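Titin (PDB 2J8H) is a giant elastic protein of muscle, represented here by two A-band immunoglobulin domains joined in a rigid tandem. Local coordinates at residues 11-16 against 91-96; 22-27 against 64-69; 119-124 against 161-166. All blocks are in the same frame, centred on the assembly; numbering follows the deposited sequence.

Contact 1 of 3, residues 11-16 against 91-96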
loop_
_atom_site.group_PDB
_atom_site.type_symbol
_atom_site.label_atom_id
_atom_site.label_comp_id
_atom_site.label_asym_id
_atom_site.label_seq_id
_atom_site.Cartn_x
_atom_site.Cartn_y
_atom_site.Cartn_z
ATOM N N LEU A 11 14.752 15.635 -17.444
ATOM C CA LEU A 11 14.240 14.419 -16.817
ATOM C C LEU A 11 15.337 13.659 -16.105
ATOM O O LEU A 11 16.459 13.585 -16.589
ATOM C CB LEU A 11 13.654 13.467 -17.861
ATOM C CG LEU A 11 12.258 13.621 -18.414
ATOM C CD1 LEU A 11 11.875 12.298 -19.160
ATOM C CD2 LEU A 11 11.227 13.968 -17.326
ATOM N N ARG A 12 15.009 13.094 -14.948
ATOM C CA ARG A 12 15.969 12.292 -14.184
ATOM C C ARG A 12 15.678 10.810 -14.363
ATOM O O ARG A 12 14.527 10.419 -14.325
ATOM C CB ARG A 12 15.850 12.620 -12.689
ATOM C CG ARG A 12 16.582 13.869 -12.271
ATOM C CD ARG A 12 16.564 14.066 -10.745
ATOM N NE ARG A 12 16.467 15.498 -10.425
ATOM C CZ ARG A 12 17.487 16.304 -10.135
ATOM N NH1 ARG A 12 18.739 15.844 -10.071
ATOM N NH2 ARG A 12 17.241 17.593 -9.890
ATOM N N ASN A 13 16.722 9.997 -14.521
ATOM C CA ASN A 13 16.587 8.546 -14.412
ATOM C C ASN A 13 16.016 8.209 -13.037
ATOM O O ASN A 13 16.400 8.827 -12.023
ATOM C CB ASN A 13 17.939 7.849 -14.591
ATOM C CG ASN A 13 18.417 7.831 -16.032
ATOM O OD1 ASN A 13 17.657 8.106 -16.966
ATOM N ND2 ASN A 13 19.682 7.467 -16.222
ATOM N N LEU A 14 15.114 7.234 -12.991
ATOM C CA LEU A 14 14.399 6.873 -11.759
ATOM C C LEU A 14 14.602 5.406 -11.432
ATOM O O LEU A 14 14.667 4.580 -12.336
ATOM C CB LEU A 14 12.888 7.047 -11.920
ATOM C CG LEU A 14 12.225 8.405 -12.154
ATOM C CD1 LEU A 14 10.720 8.192 -12.328
ATOM C CD2 LEU A 14 12.532 9.334 -10.973
ATOM N N ASN A 15 14.656 5.109 -10.135
ATOM C CA ASN A 15 14.580 3.762 -9.592
ATOM C C ASN A 15 13.462 3.755 -8.560
ATOM O O ASN A 15 13.574 4.375 -7.509
ATOM C CB ASN A 15 15.885 3.378 -8.915
ATOM C CG ASN A 15 16.968 3.034 -9.905
ATOM O OD1 ASN A 15 17.467 3.896 -10.605
ATOM N ND2 ASN A 15 17.337 1.767 -9.965
ATOM N N VAL A 16 12.393 3.040 -8.857
ATOM C CA VAL A 16 11.183 3.095 -8.058
ATOM C C VAL A 16 10.829 1.693 -7.613
ATOM O O VAL A 16 10.994 0.729 -8.353
ATOM C CB VAL A 16 10.027 3.717 -8.880
ATOM C CG1 VAL A 16 8.705 3.721 -8.106
ATOM C CG2 VAL A 16 10.402 5.116 -9.267
ATOM N N THR A 91 15.174 12.339 -22.262
ATOM C CA THR A 91 14.926 10.932 -22.036
ATOM C C THR A 91 15.380 10.551 -20.609
ATOM O O THR A 91 16.355 11.104 -20.079
ATOM C CB THR A 91 15.661 10.101 -23.119
ATOM O OG1 THR A 91 15.454 8.700 -22.877
ATOM C CG2 THR A 91 17.120 10.372 -23.077
ATOM N N ALA A 92 14.652 9.618 -20.002
ATOM C CA ALA A 92 15.010 9.040 -18.704
ATOM C C ALA A 92 14.639 7.565 -18.734
ATOM O O ALA A 92 13.675 7.177 -19.399
ATOM C CB ALA A 92 14.247 9.739 -17.573
ATOM N N SER A 93 15.380 6.753 -18.002
ATOM C CA SER A 93 15.001 5.370 -17.805
ATOM C C SER A 93 14.333 5.229 -16.443
ATOM O O SER A 93 14.735 5.865 -15.461
ATOM C CB SER A 93 16.235 4.510 -17.856
ATOM O OG SER A 93 17.017 4.793 -16.715
ATOM N N LEU A 94 13.307 4.395 -16.397
ATOM C CA LEU A 94 12.726 3.940 -15.166
ATOM C C LEU A 94 13.180 2.488 -14.935
ATOM O O LEU A 94 13.002 1.635 -15.795
ATOM C CB LEU A 94 11.217 4.002 -15.282
ATOM C CG LEU A 94 10.414 3.465 -14.096
ATOM C CD1 LEU A 94 10.875 4.044 -12.741
ATOM C CD2 LEU A 94 8.943 3.736 -14.346
ATOM N N GLU A 95 13.806 2.216 -13.800
ATOM C CA GLU A 95 14.083 0.866 -13.409
ATOM C C GLU A 95 13.199 0.606 -12.210
ATOM O O GLU A 95 12.992 1.483 -11.382
ATOM C CB GLU A 95 15.566 0.690 -13.098
ATOM C CG GLU A 95 16.375 0.419 -14.375
ATOM C CD GLU A 95 17.718 1.132 -14.427
ATOM O OE1 GLU A 95 18.582 0.852 -13.548
ATOM O OE2 GLU A 95 17.915 1.942 -15.384
ATOM N N VAL A 96 12.638 -0.590 -12.144
ATOM C CA VAL A 96 11.671 -0.912 -11.109
ATOM C C VAL A 96 12.286 -1.973 -10.242
ATOM O O VAL A 96 12.683 -3.039 -10.725
ATOM C CB VAL A 96 10.314 -1.378 -11.682
ATOM C CG1 VAL A 96 9.367 -1.795 -10.548
ATOM C CG2 VAL A 96 9.686 -0.271 -12.557
HETATM O O HOH W 1 16.864 4.235 -13.928
#
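Leu11 lays its CB against the CB of Ala92, 3.8 Å away, where the chain leading into the A' strand (14-17) of the first immunoglobulin domain draws up beside the G strand (86-102). Parallel A'-G pairing is a feature that I-set domains share with the V-set. The methyl of Ala92 also touches Arg12 O at 3.3 Å, so a small residue suits a place where the incoming chain passes so close. Asn13 precedes the regular ladder, yet its side chain acts as a substitute carbonyl: with CG anti to the carbonyl carbon (chi1 -74°), OD1 accepts a nearly straight bond from Ser93 N at 2.8 Å, the donor standing above the amide plane. Leu14 then uses both backbone polar atoms, N to Ser93 O and O from Glu95 N. A water 2.7 Å from Leu14 O and bonded to Ser93 OG probably links the two, consistent with a small hydroxyl residue here. Asn15 pairs with Glu95, and both polar side chains point off the solvent-facing side of the sheet, away from the leucines. Val16 continues the parallel pattern, its N donating to Glu95 O, and turns inward to a face where Leu14 and Leu94 also sit; Ala22 and Val69 pack on it. There one methyl of Leu94 serves two partners: its CD1 lies 3.7 Å from Leu14 CB and 3.7 Å from Val16 CG2.

Contact 2 of 3, residues 22-27 against 64-69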
loop_
_atom_site.group_PDB
_atom_site.type_symbol
_atom_site.label_atom_id
_atom_site.label_comp_id
_atom_site.label_asym_id
_atom_site.label_seq_id
_atom_site.Cartn_x
_atom_site.Cartn_y
_atom_site.Cartn_z
ATOM N N ALA A 22 5.687 6.221 -10.101
ATOM C CA ALA A 22 6.882 6.858 -10.585
ATOM C C ALA A 22 6.433 8.202 -11.151
ATOM O O ALA A 22 5.447 8.265 -11.885
ATOM C CB ALA A 22 7.533 6.011 -11.657
ATOM N N THR A 23 7.141 9.271 -10.784
ATOM C CA THR A 23 6.841 10.608 -11.281
ATOM C C THR A 23 8.060 11.145 -11.960
ATOM O O THR A 23 9.114 11.261 -11.351
ATOM C CB THR A 23 6.438 11.541 -10.143
ATOM O OG1 THR A 23 5.325 10.956 -9.464
ATOM C CG2 THR A 23 6.054 12.930 -10.686
ATOM N N LEU A 24 7.902 11.473 -13.230
ATOM C CA LEU A 24 8.968 12.028 -14.038
ATOM C C LEU A 24 8.631 13.496 -14.170
ATOM O O LEU A 24 7.497 13.825 -14.527
ATOM C CB LEU A 24 8.950 11.387 -15.412
ATOM C CG LEU A 24 9.396 9.932 -15.538
ATOM C CD1 LEU A 24 8.522 8.943 -14.833
ATOM C CD2 LEU A 24 9.365 9.593 -16.977
ATOM N N VAL A 25 9.589 14.365 -13.866
ATOM C CA VAL A 25 9.342 15.787 -13.759
ATOM C C VAL A 25 10.400 16.489 -14.576
ATOM O O VAL A 25 11.565 16.064 -14.590
ATOM C CB VAL A 25 9.494 16.317 -12.298
ATOM C CG1 VAL A 25 8.919 17.740 -12.206
ATOM C CG2 VAL A 25 8.832 15.397 -11.268
ATOM N N CYS A 26 10.026 17.585 -15.222
ATOM C CA CYS A 26 11.010 18.413 -15.917
ATOM C C CYS A 26 10.488 19.836 -15.916
ATOM O O CYS A 26 9.324 20.062 -15.540
ATOM C CB CYS A 26 11.253 17.887 -17.327
ATOM S SG CYS A 26 9.862 17.954 -18.403
ATOM N N LYS A 27 11.354 20.786 -16.285
ATOM C CA LYS A 27 10.979 22.178 -16.392
ATOM C C LYS A 27 11.414 22.687 -17.768
ATOM O O LYS A 27 12.583 22.594 -18.141
ATOM C CB LYS A 27 11.596 23.026 -15.285
ATOM C CG LYS A 27 11.124 24.463 -15.256
ATOM C CD LYS A 27 11.875 25.203 -14.180
ATOM C CE LYS A 27 11.403 26.613 -14.008
ATOM N NZ LYS A 27 12.027 27.157 -12.784
ATOM N N LEU A 64 4.828 13.490 -15.420
ATOM C CA LEU A 64 4.070 12.323 -15.762
ATOM C C LEU A 64 4.090 11.431 -14.543
ATOM O O LEU A 64 5.160 11.131 -14.009
ATOM C CB LEU A 64 4.736 11.614 -16.929
ATOM C CG LEU A 64 4.199 10.208 -17.283
ATOM C CD1 LEU A 64 2.809 10.291 -17.868
ATOM C CD2 LEU A 64 5.187 9.531 -18.266
ATOM N N ILE A 65 2.920 11.004 -14.100
ATOM C CA ILE A 65 2.809 10.049 -13.029
ATOM C C ILE A 65 2.383 8.707 -13.608
ATOM O O ILE A 65 1.333 8.600 -14.237
ATOM C CB ILE A 65 1.781 10.487 -11.957
ATOM C CG1 ILE A 65 2.047 11.938 -11.516
ATOM C CG2 ILE A 65 1.820 9.521 -10.734
ATOM C CD1 ILE A 65 0.915 12.572 -10.687
ATOM N N ILE A 66 3.215 7.686 -13.373
ATOM C CA ILE A 66 2.932 6.310 -13.768
ATOM C C ILE A 66 2.586 5.581 -12.507
ATOM O O ILE A 66 3.430 5.437 -11.642
ATOM C CB ILE A 66 4.156 5.628 -14.406
ATOM C CG1 ILE A 66 4.719 6.511 -15.520
ATOM C CG2 ILE A 66 3.808 4.242 -14.925
ATOM C CD1 ILE A 66 6.065 6.061 -16.037
ATOM N N ALA A 67 1.350 5.103 -12.422
ATOM C CA ALA A 67 0.862 4.502 -11.212
ATOM C C ALA A 67 1.350 3.091 -11.070
ATOM O O ALA A 67 1.459 2.342 -12.060
ATOM C CB ALA A 67 -0.662 4.518 -11.182
ATOM N N SER A 68 1.615 2.713 -9.817
ATOM C CA SER A 68 1.744 1.323 -9.472
ATOM C C SER A 68 2.653 0.591 -10.437
ATOM O O SER A 68 2.216 -0.276 -11.212
ATOM C CB SER A 68 0.355 0.679 -9.438
ATOM O OG SER A 68 -0.405 1.229 -8.368
ATOM N N VAL A 69 3.926 0.966 -10.401
ATOM C CA VAL A 69 4.854 0.493 -11.403
ATOM C C VAL A 69 5.133 -0.996 -11.291
ATOM O O VAL A 69 5.218 -1.544 -10.195
ATOM C CB VAL A 69 6.160 1.324 -11.440
ATOM C CG1 VAL A 69 5.838 2.717 -11.870
ATOM C CG2 VAL A 69 6.891 1.312 -10.098
#
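Strands B (22-29) and E (61-66) of the first I-set immunoglobulin domain run antiparallel, forming the middle of one sheet of its beta-sandwich. Ala22 and Ile66 are a hydrogen-bonded pair, with Ala22 N to Ile66 O at 2.8 Å and Ile66 N to Ala22 O at 2.7 Å. Next, Leu24 and Leu64 repeat the pattern, Leu24 N reaching Leu64 O at 2.9 Å and Leu64 N reaching Leu24 O at 2.8 Å. Between them the non-hydrogen-bonded pair Thr23 and Ile65 points off the other face, where Thr23 OG1 rests against both CG1 and CG2 of Ile65. A beta-branched residue suits these two extended, partly exposed positions. The inward side chains that meet here are apolar. Leu24 CD1 reaches diagonally to Ile66 CD1, 4.0 Å away, while Ala22 is short enough for Val69, just past strand E, to fold back over it. With Val69 CG1 anti to its carbonyl carbon (chi1 -65°), that methyl lies 3.7 Å from Ala22 CB. Strand 52-57 flanks strand E, and Leu14 and Val16 of strand 14-17, with Leu94 of strand 86-102, pack onto the inner face; on the outer face, Phe184 of the second subunit packs against Thr23.

Contact 3 of 3, residues 119-124 against 161-166; sequences GEVVSI and SLVFPN
The ring of Phe164 meets segment 119-124 with its edge: Val122 O lies in the ring plane, 3.6 Å from Phe164 CD1, and Ile124 CD1 approaches the same rim, 4.0 Å from Phe164 CE1. Tyr151 also meets this ring, the two planes steeply inclined. With CG anti to the carbonyl carbon (chi1 -65°), the ring runs alongside Val122, and Val122 CG1 is 3.9 Å from Phe164 CD1. A large aromatic suits this buried place, spanning both Val122 and Ile124 and reaching Leu193 of strand 185-196. The backbone beneath belongs to the antiparallel B-E pairing (123-131 with 159-163) of the second I-set immunoglobulin domain. Ile124 and Leu162 form a hydrogen-bonded pair, Ile124 N giving to Leu162 O at 2.8 Å and Leu162 N to Ile124 O; both side chains face inward onto Trp138. Phe164 N donates to Val122 O at 2.8 Å, but the return pair, Val122 N and Phe164 O, is 4.0 Å apart. On the outer face, Ser123 OG sits against both methyls of Val163, 3.6 Å from CG1 and as far from CG2; a beta-branched valine suits this extended, partly exposed strand position. A glycine here, without the two methyls, would probably open a gap beside Ser123 and Val121 CG1, leave Val122 O less shielded and let the strand flex more freely. Val121 CG1 lies against Phe164 O, and its CG2 is near Pro165 O.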
loop_
_atom_site.group_PDB
_atom_site.type_symbol
_atom_site.label_atom_id
_atom_site.label_comp_id
_atom_site.label_asym_id
_atom_site.label_seq_id
_atom_site.Cartn_x
_atom_site.Cartn_y
_atom_site.Cartn_z
ATOM N N GLY A 119 9.088 -43.596 -9.032
ATOM C CA GLY A 119 9.315 -43.589 -10.468
ATOM C C GLY A 119 8.728 -42.413 -11.214
ATOM O O GLY A 119 9.008 -42.222 -12.386
ATOM N N GLU A 120 7.923 -41.605 -10.535
ATOM C CA GLU A 120 7.316 -40.441 -11.148
ATOM C C GLU A 120 8.384 -39.369 -11.395
ATOM O O GLU A 120 9.174 -39.070 -10.505
ATOM C CB GLU A 120 6.243 -39.898 -10.207
ATOM C CG GLU A 120 5.468 -38.724 -10.743
ATOM C CD GLU A 120 4.418 -38.236 -9.763
ATOM O OE1 GLU A 120 3.957 -39.059 -8.930
ATOM O OE2 GLU A 120 4.054 -37.032 -9.840
ATOM N N VAL A 121 8.413 -38.809 -12.600
ATOM C CA VAL A 121 9.332 -37.720 -12.906
ATOM C C VAL A 121 8.715 -36.444 -12.347
ATOM O O VAL A 121 7.883 -35.788 -12.980
ATOM C CB VAL A 121 9.604 -37.588 -14.409
ATOM C CG1 VAL A 121 10.506 -36.418 -14.656
ATOM C CG2 VAL A 121 10.234 -38.887 -14.974
ATOM N N VAL A 122 9.139 -36.097 -11.144
ATOM C CA VAL A 122 8.606 -34.977 -10.416
ATOM C C VAL A 122 9.331 -33.677 -10.753
ATOM O O VAL A 122 10.557 -33.658 -10.887
ATOM C CB VAL A 122 8.715 -35.284 -8.898
ATOM C CG1 VAL A 122 8.587 -34.019 -8.057
ATOM C CG2 VAL A 122 7.673 -36.360 -8.513
ATOM N N SER A 123 8.555 -32.599 -10.903
ATOM C CA SER A 123 9.077 -31.231 -10.914
ATOM C C SER A 123 8.461 -30.437 -9.772
ATOM O O SER A 123 7.236 -30.419 -9.599
ATOM C CB SER A 123 8.750 -30.540 -12.223
ATOM O OG SER A 123 9.281 -31.275 -13.315
ATOM N N ILE A 124 9.307 -29.829 -8.957
ATOM C CA ILE A 124 8.829 -28.915 -7.927
ATOM C C ILE A 124 8.981 -27.522 -8.522
ATOM O O ILE A 124 10.093 -26.993 -8.570
ATOM C CB ILE A 124 9.621 -29.052 -6.613
ATOM C CG1 ILE A 124 9.679 -30.525 -6.166
ATOM C CG2 ILE A 124 8.978 -28.176 -5.548
ATOM C CD1 ILE A 124 10.467 -30.769 -4.912
ATOM N N SER A 161 12.305 -24.792 -11.266
ATOM C CA SER A 161 11.845 -26.134 -10.948
ATOM C C SER A 161 13.014 -27.010 -10.554
ATOM O O SER A 161 14.066 -27.013 -11.207
ATOM C CB SER A 161 11.172 -26.782 -12.149
ATOM O OG SER A 161 10.124 -25.966 -12.584
ATOM N N LEU A 162 12.800 -27.775 -9.504
ATOM C CA LEU A 162 13.701 -28.834 -9.169
ATOM C C LEU A 162 13.094 -30.084 -9.748
ATOM O O LEU A 162 11.987 -30.486 -9.365
ATOM C CB LEU A 162 13.855 -28.982 -7.651
ATOM C CG LEU A 162 14.785 -30.133 -7.232
ATOM C CD1 LEU A 162 16.209 -29.879 -7.764
ATOM C CD2 LEU A 162 14.730 -30.388 -5.708
ATOM N N VAL A 163 13.811 -30.701 -10.676
ATOM C CA VAL A 163 13.276 -31.877 -11.365
ATOM C C VAL A 163 14.052 -33.148 -10.970
ATOM O O VAL A 163 15.281 -33.132 -10.753
ATOM C CB VAL A 163 13.301 -31.703 -12.885
ATOM C CG1 VAL A 163 12.536 -32.839 -13.577
ATOM C CG2 VAL A 163 12.741 -30.328 -13.302
ATOM N N PHE A 164 13.320 -34.253 -10.915
ATOM C CA PHE A 164 13.877 -35.579 -10.657
ATOM C C PHE A 164 13.760 -36.367 -11.961
ATOM O O PHE A 164 12.874 -37.184 -12.095
ATOM C CB PHE A 164 13.072 -36.241 -9.530
ATOM C CG PHE A 164 13.195 -35.522 -8.205
ATOM C CD1 PHE A 164 12.424 -34.403 -7.921
ATOM C CD2 PHE A 164 14.118 -35.927 -7.261
ATOM C CE1 PHE A 164 12.561 -33.723 -6.717
ATOM C CE2 PHE A 164 14.248 -35.254 -6.055
ATOM C CZ PHE A 164 13.471 -34.144 -5.796
ATOM N N PRO A 165 14.643 -36.097 -12.950
ATOM C CA PRO A 165 14.450 -36.631 -14.299
ATOM C C PRO A 165 14.506 -38.153 -14.423
ATOM O O PRO A 165 13.997 -38.714 -15.406
ATOM C CB PRO A 165 15.584 -35.981 -15.094
ATOM C CG PRO A 165 16.612 -35.656 -14.100
ATOM C CD PRO A 165 15.862 -35.273 -12.875
ATOM N N ASN A 166 15.125 -38.815 -13.453
ATOM C CA ASN A 166 15.279 -40.246 -13.493
ATOM C C ASN A 166 14.062 -40.944 -12.884
ATOM O O ASN A 166 13.995 -42.169 -12.875
ATOM C CB ASN A 166 16.524 -40.683 -12.711
ATOM C CG ASN A 166 17.780 -39.927 -13.108
ATOM O OD1 ASN A 166 18.008 -39.627 -14.291
ATOM N ND2 ASN A 166 18.639 -39.668 -12.120
#

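How the contacts relate
Contacts 1 and 2 belong to one domain and touch each other: their centres are 9 Å apart, and 22-27 with 64-69 is nested within the loop closed by 11-16 with 91-96. They meet across the core of the sandwich, Leu14 CD1 lying 3.4 Å from Leu24 CD1 and Val16 CG1 3.6 Å from Val69 CG2. Contact 3 is the counterpart of contact 2 in the second domain, with the same B-E pairing, about 45 Å away between centres and on the opposite side of the chain's centre. The long strand 86-102, which carries half of contact 1, runs on toward the second domain. A glycerol, probably from the crystallisation liquor, lies about 5 Å from the side chain of Ile124.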